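Local coordinates for SusD superfamily protein (Parabacteroides distasonis, PDB 3OTN) that probably binds carbohydrate nutrients at the bacterial outer membrane, at residues L365-A370 with T377-S382. Sequence-based numbering, arbitrary orientation.
Sequences LMYAEA and TPNQQS. With EDO (1,2-ethanediol), chain S.
N379 reaches Y367 across the helical hairpin in which a short turn joins helix 360-375 to helix 380-392, in the helical, probably TPR-like part of this SusD-type fold. N379 is the N-cap of the second helix, and its amide works at both ends. With CG set between the backbone N and the carbonyl carbon (chi1 68°), OD1 turns back over the helix start and accepts from S382 N at 3.1 Å, nearly along the C=O axis. ND2, on the other branch, donates to Y367 OH at 2.9 Å in an almost straight bond (171°), with the hydroxyl oxygen in the amide plane. Amide and phenol ring lie nearly coplanar, 22° apart, and OD1 sits at the ring edge. Shortened to an alanine here, the side chain would probably leave S382 N without its capping acceptor and the Y367 hydroxyl without this donor. Q381 follows, its chain running roughly at right angles to Y367; Q381 CG touches Y367 CE2 at 3.6 Å, and the bend at chi2 carries the amide away from the ring, where NE2 donates to O1 of a 1,2-ethanediol at 2.9 Å, a molecule probably left from crystallisation. The tyrosine also touches S220 and L221 of helix 210-225. At S382 the backbones come closest, S382 CA lying 4.5 Å from A368 CA, small side chains allowing the approach. The S382 hydroxyl is hydrogen-bonded to Q371, while S382 OG also lies 3.4 Å from A368 CA and S382 CB meets A368 CB at 3.9 Å.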
ATOM      1  N   LEU A 365      -3.671  12.929  -5.816  1.00 18.23           N
ATOM      2  CA  LEU A 365      -2.495  12.879  -6.683  1.00 18.26           C
ATOM      3  C   LEU A 365      -2.733  11.925  -7.869  1.00 19.47           C
ATOM      4  O   LEU A 365      -2.235  12.177  -8.946  1.00 23.02           O
ATOM      5  CB  LEU A 365      -1.263  12.481  -5.883  1.00 17.70           C
ATOM      6  CG  LEU A 365      -0.814  13.549  -4.876  1.00 18.18           C
ATOM      7  CD1 LEU A 365       0.197  12.936  -3.901  1.00 22.38           C
ATOM      8  CD2 LEU A 365      -0.188  14.728  -5.626  1.00 19.12           C
HETATM    9  N   MSE A 366      -3.499  10.842  -7.682  1.00 18.78           N
HETATM   10  CA  MSE A 366      -3.918   9.992  -8.815  1.00 19.42           C
HETATM   11  C   MSE A 366      -4.785  10.752  -9.801  1.00 20.97           C
HETATM   12  O   MSE A 366      -4.623  10.562 -10.999  1.00 19.34           O
HETATM   13  CB  MSE A 366      -4.631   8.719  -8.344  1.00 18.69           C
HETATM   14  CG  MSE A 366      -3.702   7.726  -7.680  1.00 24.11           C
HETATM   15 SE   MSE A 366      -4.556   5.976  -7.561  0.75 22.88          SE
HETATM   16  CE  MSE A 366      -5.976   6.383  -6.342  1.00 25.44           C
ATOM     17  N   TYR A 367      -5.677  11.625  -9.309  1.00 20.14           N
ATOM     18  CA  TYR A 367      -6.428  12.505 -10.216  1.00 20.67           C
ATOM     19  C   TYR A 367      -5.495  13.411 -11.024  1.00 22.59           C
ATOM     20  O   TYR A 367      -5.614  13.447 -12.263  1.00 21.49           O
ATOM     21  CB  TYR A 367      -7.500  13.377  -9.531  1.00 20.32           C
ATOM     22  CG  TYR A 367      -8.191  14.295 -10.551  1.00 21.00           C
ATOM     23  CD1 TYR A 367      -9.214  13.826 -11.370  1.00 26.37           C
ATOM     24  CD2 TYR A 367      -7.771  15.613 -10.728  1.00 22.83           C
ATOM     25  CE1 TYR A 367      -9.802  14.659 -12.344  1.00 24.10           C
ATOM     26  CE2 TYR A 367      -8.363  16.447 -11.669  1.00 25.14           C
ATOM     27  CZ  TYR A 367      -9.379  15.951 -12.477  1.00 27.18           C
ATOM     28  OH  TYR A 367      -9.947  16.771 -13.407  1.00 26.27           O
ATOM     29  N   ALA A 368      -4.610  14.156 -10.348  1.00 21.80           N
ATOM     30  CA  ALA A 368      -3.653  15.056 -11.035  1.00 20.95           C
ATOM     31  C   ALA A 368      -2.837  14.303 -12.091  1.00 21.63           C
ATOM     32  O   ALA A 368      -2.643  14.808 -13.200  1.00 23.09           O
ATOM     33  CB  ALA A 368      -2.705  15.759 -10.052  1.00 21.32           C
ATOM     34  N   GLU A 369      -2.362  13.110 -11.741  1.00 18.90           N
ATOM     35  CA  GLU A 369      -1.544  12.317 -12.665  1.00 20.74           C
ATOM     36  C   GLU A 369      -2.327  11.861 -13.882  1.00 19.14           C
ATOM     37  O   GLU A 369      -1.902  12.071 -15.007  1.00 21.46           O
ATOM     38  CB  GLU A 369      -0.863  11.135 -11.951  1.00 20.00           C
ATOM     39  CG  GLU A 369       0.058  10.346 -12.901  1.00 22.33           C
ATOM     40  CD  GLU A 369       0.972   9.322 -12.210  1.00 19.91           C
ATOM     41  OE1 GLU A 369       0.924   9.202 -10.989  1.00 22.20           O
ATOM     42  OE2 GLU A 369       1.773   8.670 -12.918  1.00 21.90           O
ATOM     43  N   ALA A 370      -3.475  11.243 -13.659  1.00 20.73           N
ATOM     44  CA  ALA A 370      -4.333  10.794 -14.754  1.00 22.03           C
ATOM     45  C   ALA A 370      -4.778  11.947 -15.659  1.00 23.97           C
ATOM     46  O   ALA A 370      -4.801  11.812 -16.899  1.00 22.56           O
ATOM     47  CB  ALA A 370      -5.575  10.056 -14.194  1.00 21.08           C
ATOM     48  N   THR A 377      -2.172  18.559 -20.295  1.00 31.69           N
ATOM     49  CA  THR A 377      -1.979  19.870 -19.674  1.00 31.39           C
ATOM     50  C   THR A 377      -2.811  19.888 -18.365  1.00 31.34           C
ATOM     51  O   THR A 377      -3.915  19.339 -18.329  1.00 28.75           O
ATOM     52  CB  THR A 377      -2.336  21.043 -20.676  1.00 34.67           C
ATOM     53  OG1 THR A 377      -1.941  22.315 -20.122  1.00 31.78           O
ATOM     54  CG2 THR A 377      -3.843  21.055 -21.063  1.00 31.35           C
ATOM     55  N   PRO A 378      -2.268  20.469 -17.279  1.00 30.18           N
ATOM     56  CA  PRO A 378      -3.011  20.413 -16.034  1.00 32.32           C
ATOM     57  C   PRO A 378      -4.210  21.361 -16.052  1.00 32.95           C
ATOM     58  O   PRO A 378      -4.100  22.469 -16.562  1.00 33.16           O
ATOM     59  CB  PRO A 378      -1.963  20.838 -14.990  1.00 32.29           C
ATOM     60  CG  PRO A 378      -1.081  21.740 -15.725  1.00 31.74           C
ATOM     61  CD  PRO A 378      -0.994  21.179 -17.102  1.00 30.81           C
ATOM     62  N   ASN A 379      -5.341  20.915 -15.516  1.00 32.45           N
ATOM     63  CA  ASN A 379      -6.492  21.799 -15.281  1.00 31.67           C
ATOM     64  C   ASN A 379      -6.411  22.399 -13.860  1.00 33.35           C
ATOM     65  O   ASN A 379      -5.502  22.060 -13.062  1.00 28.50           O
ATOM     66  CB  ASN A 379      -7.821  21.069 -15.566  1.00 31.44           C
ATOM     67  CG  ASN A 379      -8.151  19.939 -14.558  1.00 29.93           C
ATOM     68  OD1 ASN A 379      -7.594  19.846 -13.464  1.00 29.03           O
ATOM     69  ND2 ASN A 379      -9.099  19.099 -14.939  1.00 25.71           N
ATOM     70  N   GLN A 380      -7.360  23.282 -13.529  1.00 33.26           N
ATOM     71  CA  GLN A 380      -7.303  24.005 -12.256  1.00 30.74           C
ATOM     72  C   GLN A 380      -7.380  23.076 -11.044  1.00 29.86           C
ATOM     73  O   GLN A 380      -6.746  23.354 -10.031  1.00 28.81           O
ATOM     74  CB  GLN A 380      -8.382  25.096 -12.155  1.00 33.34           C
ATOM     75  CG  GLN A 380      -8.168  26.085 -10.980  1.00 29.43           C
ATOM     76  CD  GLN A 380      -6.859  26.864 -11.118  1.00 38.07           C
ATOM     77  OE1 GLN A 380      -6.540  27.386 -12.193  1.00 33.31           O
ATOM     78  NE2 GLN A 380      -6.093  26.930 -10.039  1.00 36.89           N
ATOM     79  N   GLN A 381      -8.152  21.989 -11.156  1.00 28.60           N
ATOM     80  CA  GLN A 381      -8.325  21.036 -10.059  1.00 28.47           C
ATOM     81  C   GLN A 381      -6.980  20.386  -9.706  1.00 27.47           C
ATOM     82  O   GLN A 381      -6.648  20.266  -8.535  1.00 27.35           O
ATOM     83  CB  GLN A 381      -9.360  19.967 -10.438  1.00 29.00           C
ATOM     84  CG  GLN A 381      -9.608  18.882  -9.383  1.00 26.14           C
ATOM     85  CD  GLN A 381     -10.119  19.436  -8.073  1.00 31.01           C
ATOM     86  OE1 GLN A 381     -11.319  19.471  -7.878  1.00 30.27           O
ATOM     87  NE2 GLN A 381      -9.213  19.885  -7.166  1.00 25.15           N
ATOM     88  N   SER A 382      -6.199  20.035 -10.729  1.00 28.46           N
ATOM     89  CA  SER A 382      -4.887  19.390 -10.536  1.00 24.39           C
ATOM     90  C   SER A 382      -3.888  20.373  -9.975  1.00 22.56           C
ATOM     91  O   SER A 382      -3.121  20.030  -9.084  1.00 24.10           O
ATOM     92  CB  SER A 382      -4.374  18.791 -11.854  1.00 25.52           C
ATOM     93  OG  SER A 382      -5.226  17.749 -12.314  1.00 29.12           O
TER
HETATM   94  C1  EDO S 632      -9.993  19.492  -3.983  1.00 49.94           C
HETATM   95  O1  EDO S 632      -9.485  20.744  -4.458  1.00 49.23           O
HETATM   96  C2  EDO S 632      -9.285  19.108  -2.690  1.00 48.29           C
HETATM   97  O2  EDO S 632     -10.189  18.370  -1.856  1.00 57.68           O